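Hypothetical protein TT1662 (Thermus thermophilus, PDB 1UFO) is of unknown function but adopts the alpha/beta hydrolase fold and is probably a hydrolase with a nucleophilic serine. Local coordinates at residues A[1-9]-A[16-24]. Numbering follows the deposited sequence.
Sequences MRVRTERLT and LARIPEAPK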
HETATM    1  N   MSE A   1     -20.184   9.030  12.734  1.00 22.18           N
HETATM    2  CA  MSE A   1     -19.793   8.209  13.941  1.00 21.75           C
HETATM    3  C   MSE A   1     -19.384   9.129  15.087  1.00 20.00           C
HETATM    4  O   MSE A   1     -18.504   9.965  14.953  1.00 22.57           O
HETATM    5  CB  MSE A   1     -18.630   7.269  13.503  1.00 20.54           C
HETATM    6  CG  MSE A   1     -17.974   6.435  14.661  1.00 21.97           C
HETATM    7 SE   MSE A   1     -19.047   4.868  14.960  1.00 19.81          SE
HETATM    8  CE  MSE A   1     -18.232   3.512  13.994  1.00 21.28           C
ATOM      9  N   ARG A   2     -20.054   9.034  16.228  0.52 18.61           N
ATOM     10  CA  ARG A   2     -19.658   9.868  17.332  0.52 17.98           C
ATOM     11  C   ARG A   2     -18.392   9.207  17.875  0.52 18.93           C
ATOM     12  O   ARG A   2     -18.283   7.986  17.853  0.52 18.48           O
ATOM     13  CB  ARG A   2     -20.763   9.917  18.384  0.52 19.26           C
ATOM     14  CG  ARG A   2     -22.098  10.289  17.750  0.52 18.32           C
ATOM     15  CD  ARG A   2     -23.230  10.138  18.734  0.52 19.94           C
ATOM     16  NE  ARG A   2     -23.076  10.876  19.985  0.52 17.25           N
ATOM     17  CZ  ARG A   2     -24.000  10.791  20.943  0.52 18.73           C
ATOM     18  NH1 ARG A   2     -25.052  10.021  20.725  0.52 17.16           N
ATOM     19  NH2 ARG A   2     -23.890  11.455  22.085  0.52 17.85           N
ATOM     20  N   VAL A   3     -17.426  10.027  18.250  1.00 18.86           N
ATOM     21  CA  VAL A   3     -16.143   9.558  18.807  1.00 18.80           C
ATOM     22  C   VAL A   3     -15.847  10.407  20.006  1.00 18.95           C
ATOM     23  O   VAL A   3     -16.005  11.644  19.979  1.00 20.85           O
ATOM     24  CB  VAL A   3     -14.963   9.774  17.805  1.00 17.53           C
ATOM     25  CG1 VAL A   3     -13.669   9.276  18.432  1.00 18.03           C
ATOM     26  CG2 VAL A   3     -15.242   9.053  16.557  1.00 19.14           C
ATOM     27  N   ARG A   4     -15.380   9.807  21.090  1.00 18.79           N
ATOM     28  CA  ARG A   4     -15.066  10.620  22.231  1.00 20.91           C
ATOM     29  C   ARG A   4     -13.710  10.212  22.755  1.00 20.28           C
ATOM     30  O   ARG A   4     -13.315   9.080  22.601  1.00 20.03           O
ATOM     31  CB  ARG A   4     -16.088  10.461  23.328  1.00 24.24           C
ATOM     32  CG  ARG A   4     -16.110   9.078  23.883  1.00 26.86           C
ATOM     33  CD  ARG A   4     -17.371   8.875  24.679  1.00 30.09           C
ATOM     34  NE  ARG A   4     -17.643   9.952  25.628  1.00 32.38           N
ATOM     35  CZ  ARG A   4     -16.870  10.267  26.663  1.00 33.78           C
ATOM     36  NH1 ARG A   4     -17.193  11.263  27.488  1.00 34.77           N
ATOM     37  NH2 ARG A   4     -15.759   9.582  26.869  1.00 36.11           N
ATOM     38  N   THR A   5     -13.033  11.140  23.388  1.00 19.92           N
ATOM     39  CA  THR A   5     -11.740  10.887  23.917  1.00 20.55           C
ATOM     40  C   THR A   5     -11.799  10.722  25.391  1.00 22.24           C
ATOM     41  O   THR A   5     -12.465  11.508  26.070  1.00 22.37           O
ATOM     42  CB  THR A   5     -10.818  12.060  23.575  1.00 21.96           C
ATOM     43  OG1 THR A   5     -10.745  12.136  22.152  1.00 24.02           O
ATOM     44  CG2 THR A   5      -9.376  11.865  24.169  1.00 23.41           C
ATOM     45  N   GLU A   6     -11.145   9.696  25.906  1.00 19.62           N
ATOM     46  CA  GLU A   6     -11.075   9.536  27.331  1.00 22.45           C
ATOM     47  C   GLU A   6      -9.800   8.881  27.777  1.00 21.35           C
ATOM     48  O   GLU A   6      -9.028   8.362  26.945  1.00 19.21           O
ATOM     49  CB  GLU A   6     -12.258   8.752  27.898  1.00 25.26           C
ATOM     50  CG  GLU A   6     -12.762   7.579  27.170  1.00 28.81           C
ATOM     51  CD  GLU A   6     -14.083   7.101  27.806  1.00 29.33           C
ATOM     52  OE1 GLU A   6     -15.205   7.461  27.347  1.00 32.02           O
ATOM     53  OE2 GLU A   6     -13.994   6.390  28.796  1.00 28.95           O
ATOM     54  N   ARG A   7      -9.551   8.971  29.079  1.00 21.67           N
ATOM     55  CA  ARG A   7      -8.381   8.333  29.686  1.00 20.52           C
ATOM     56  C   ARG A   7      -8.865   7.111  30.440  1.00 20.94           C
ATOM     57  O   ARG A   7      -9.784   7.223  31.278  1.00 21.14           O
ATOM     58  CB  ARG A   7      -7.648   9.278  30.663  1.00 22.87           C
ATOM     59  CG  ARG A   7      -7.202  10.651  30.067  1.00 25.34           C
ATOM     60  CD  ARG A   7      -5.946  10.550  29.091  1.00 29.92           C
ATOM     61  NE  ARG A   7      -4.829  10.152  29.884  1.00 30.52           N
ATOM     62  CZ  ARG A   7      -3.828  10.941  30.238  1.00 28.26           C
ATOM     63  NH1 ARG A   7      -2.905  10.422  31.010  1.00 30.12           N
ATOM     64  NH2 ARG A   7      -3.711  12.186  29.753  1.00 28.45           N
ATOM     65  N   LEU A   8      -8.291   5.947  30.136  1.00 16.48           N
ATOM     66  CA  LEU A   8      -8.661   4.695  30.798  1.00 18.64           C
ATOM     67  C   LEU A   8      -7.457   4.237  31.567  1.00 18.88           C
ATOM     68  O   LEU A   8      -6.359   4.790  31.396  1.00 19.75           O
ATOM     69  CB  LEU A   8      -8.934   3.631  29.760  1.00 18.13           C
ATOM     70  CG  LEU A   8      -9.975   4.009  28.746  1.00 17.85           C
ATOM     71  CD1 LEU A   8     -10.115   2.886  27.749  1.00 17.27           C
ATOM     72  CD2 LEU A   8     -11.332   4.219  29.482  1.00 20.75           C
ATOM     73  N   THR A   9      -7.662   3.232  32.410  1.00 18.23           N
ATOM     74  CA  THR A   9      -6.580   2.583  33.126  1.00 18.83           C
ATOM     75  C   THR A   9      -6.541   1.143  32.668  1.00 18.90           C
ATOM     76  O   THR A   9      -7.537   0.441  32.797  1.00 19.13           O
ATOM     77  CB  THR A   9      -6.769   2.630  34.676  1.00 22.44           C
ATOM     78  OG1 THR A   9      -6.784   4.003  35.094  1.00 22.56           O
ATOM     79  CG2 THR A   9      -5.557   1.876  35.373  1.00 22.57           C
ATOM     80  N   LEU A  16      -4.601   6.860  26.755  1.00  9.92           N
ATOM     81  CA  LEU A  16      -5.482   7.742  25.991  1.00 10.88           C
ATOM     82  C   LEU A  16      -6.309   6.873  25.040  1.00 10.87           C
ATOM     83  O   LEU A  16      -5.800   5.989  24.310  1.00 10.71           O
ATOM     84  CB  LEU A  16      -4.643   8.756  25.227  1.00 12.79           C
ATOM     85  CG  LEU A  16      -5.409   9.698  24.328  1.00 14.12           C
ATOM     86  CD1 LEU A  16      -6.199  10.573  25.199  1.00 16.12           C
ATOM     87  CD2 LEU A  16      -4.407  10.596  23.481  1.00 14.84           C
ATOM     88  N   ALA A  17      -7.593   7.102  25.019  1.00 11.15           N
ATOM     89  CA  ALA A  17      -8.457   6.326  24.146  1.00 12.16           C
ATOM     90  C   ALA A  17      -9.353   7.171  23.265  1.00 13.16           C
ATOM     91  O   ALA A  17      -9.930   8.175  23.741  1.00 14.42           O
ATOM     92  CB  ALA A  17      -9.352   5.370  24.955  1.00 13.74           C
ATOM     93  N   ARG A  18      -9.451   6.830  21.997  1.00 12.71           N
ATOM     94  CA  ARG A  18     -10.385   7.529  21.109  1.00 13.23           C
ATOM     95  C   ARG A  18     -11.399   6.467  20.788  1.00 12.64           C
ATOM     96  O   ARG A  18     -11.165   5.486  20.071  1.00 11.27           O
ATOM     97  CB  ARG A  18      -9.662   8.002  19.845  1.00 16.57           C
ATOM     98  CG  ARG A  18     -10.501   8.905  19.017  1.00 23.98           C
ATOM     99  CD  ARG A  18     -10.234  10.441  19.322  1.00 27.67           C
ATOM    100  NE  ARG A  18     -10.900  11.231  18.272  1.00 33.31           N
ATOM    101  CZ  ARG A  18     -10.699  10.994  16.970  1.00 34.98           C
ATOM    102  NH1 ARG A  18      -9.835  10.020  16.611  1.00 35.47           N
ATOM    103  NH2 ARG A  18     -11.427  11.637  16.026  1.00 34.81           N
ATOM    104  N   ILE A  19     -12.591   6.657  21.363  1.00 12.03           N
ATOM    105  CA  ILE A  19     -13.612   5.619  21.317  1.00 12.68           C
ATOM    106  C   ILE A  19     -14.815   5.913  20.435  1.00 12.65           C
ATOM    107  O   ILE A  19     -15.598   6.833  20.734  1.00 14.87           O
ATOM    108  CB  ILE A  19     -14.099   5.324  22.768  1.00 13.35           C
ATOM    109  CG1 ILE A  19     -12.882   5.000  23.655  1.00 12.43           C
ATOM    110  CG2 ILE A  19     -15.185   4.220  22.727  1.00 13.42           C
ATOM    111  CD1 ILE A  19     -13.246   4.592  25.218  1.00 13.43           C
ATOM    112  N   PRO A  20     -15.018   5.119  19.383  1.00 12.13           N
ATOM    113  CA  PRO A  20     -16.180   5.382  18.502  1.00 12.38           C
ATOM    114  C   PRO A  20     -17.403   4.785  19.184  1.00 12.97           C
ATOM    115  O   PRO A  20     -17.294   3.872  20.011  1.00 11.56           O
ATOM    116  CB  PRO A  20     -15.828   4.677  17.196  1.00 15.35           C
ATOM    117  CG  PRO A  20     -14.957   3.501  17.661  1.00 13.86           C
ATOM    118  CD  PRO A  20     -14.178   4.011  18.884  1.00 12.90           C
ATOM    119  N   GLU A  21     -18.590   5.206  18.748  1.00 12.61           N
ATOM    120  CA  GLU A  21     -19.753   4.670  19.432  1.00 13.20           C
ATOM    121  C   GLU A  21     -20.023   3.244  19.085  1.00 13.87           C
ATOM    122  O   GLU A  21     -20.689   2.533  19.847  1.00 13.14           O
ATOM    123  CB  GLU A  21     -21.014   5.488  19.094  1.00 13.69           C
ATOM    124  CG  GLU A  21     -21.467   5.361  17.668  1.00 14.07           C
ATOM    125  CD  GLU A  21     -22.610   6.363  17.321  1.00 17.98           C
ATOM    126  OE1 GLU A  21     -22.349   7.321  16.539  1.00 16.80           O
ATOM    127  OE2 GLU A  21     -23.738   6.203  17.883  1.00 18.08           O
ATOM    128  N   ALA A  22     -19.453   2.760  17.973  1.00 12.11           N
ATOM    129  CA  ALA A  22     -19.649   1.376  17.543  1.00 12.48           C
ATOM    130  C   ALA A  22     -18.279   0.750  17.243  1.00 13.71           C
ATOM    131  O   ALA A  22     -17.905   0.631  16.077  1.00 15.06           O
ATOM    132  CB  ALA A  22     -20.522   1.255  16.273  1.00 14.76           C
ATOM    133  N   PRO A  23     -17.559   0.339  18.284  1.00 12.87           N
ATOM    134  CA  PRO A  23     -16.216  -0.279  18.025  1.00 12.59           C
ATOM    135  C   PRO A  23     -16.258  -1.650  17.444  1.00 13.29           C
ATOM    136  O   PRO A  23     -16.977  -2.544  17.915  1.00 13.94           O
ATOM    137  CB  PRO A  23     -15.532  -0.314  19.394  1.00 14.56           C
ATOM    138  CG  PRO A  23     -16.355   0.650  20.293  1.00 14.60           C
ATOM    139  CD  PRO A  23     -17.803   0.533  19.719  1.00 13.88           C
ATOM    140  N   LYS A  24     -15.507  -1.851  16.366  1.00 12.77           N
ATOM    141  CA  LYS A  24     -15.474  -3.178  15.726  1.00 11.82           C
ATOM    142  C   LYS A  24     -14.082  -3.857  15.928  1.00 12.60           C
ATOM    143  O   LYS A  24     -13.967  -5.044  15.697  1.00 12.79           O
ATOM    144  CB  LYS A  24     -15.759  -3.102  14.206  1.00 14.02           C
ATOM    145  CG  LYS A  24     -14.696  -2.335  13.415  1.00 14.86           C
ATOM    146  CD  LYS A  24     -15.092  -2.161  11.951  1.00 14.87           C
ATOM    147  CE  LYS A  24     -13.967  -1.408  11.158  1.00 16.63           C
ATOM    148  NZ  LYS A  24     -14.422  -1.360   9.706  1.00 17.23           N
TER
HETATM  149  O   HOH W   1     -12.412  12.288  20.385  1.00 40.14           O
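Val3 lays its CG1 over one face of the Arg18 guanidinium, offset toward the rim, and the two side chains cross at about a right angle. The same methyl presses on the aliphatic part of the arginine, with Val3 CG1 3.2 Å from Arg18 CG. Because its CG points away from the backbone N (chi1 -171°) and the chain bends at chi2, the arginine runs past Thr5, whose OG1 lies at the guanidinium edge, 3.3 Å from Arg18 CD. A water in the guanidinium plane accepts a weak bond from Arg18 NE; the charge itself is answered by Glu49, through a salt bridge to NH2. Beside this pair, Thr5 CG2 meets Leu16 CD1 at 3.6 Å, and the Arg7 chain reaches the same methyl through its CD before its guanidinium turns to Glu64.

On the face of the sheet carrying Glu6, Ala17 and Ile19, Ile19 CD1 meets the Glu6 side chain at an oblique crossing, 3.6 Å from Glu6 CG and close to its carboxylate carbon, while Leu8 CD1 rests 3.8 Å from Ala17 CB. Backbone bonds join Arg4 with Ile19 and Glu6 with Ala17 in both directions; the shortest, Ala17 N to Glu6 O, is 2.7 Å.

Past the regular strands, Glu21 takes over the pairing. Its OE1 receives the Arg2 amide at 2.9 Å, almost straight at 175° but on the anti side of the carboxylate, and Glu21 N donates back to Arg2 O, so side chain and backbone together hold the N-terminal segment. Met1, a selenomethionine, packs SE 3.7 Å from Glu21 CG, and its terminal methyl CE reaches Ala22.

Strand 13-20 is flanked on its far side by strand 52-56, leaving 3-10 outermost within the chain: an antiparallel beta hairpin that begins the central sheet of the alpha/beta hydrolase fold.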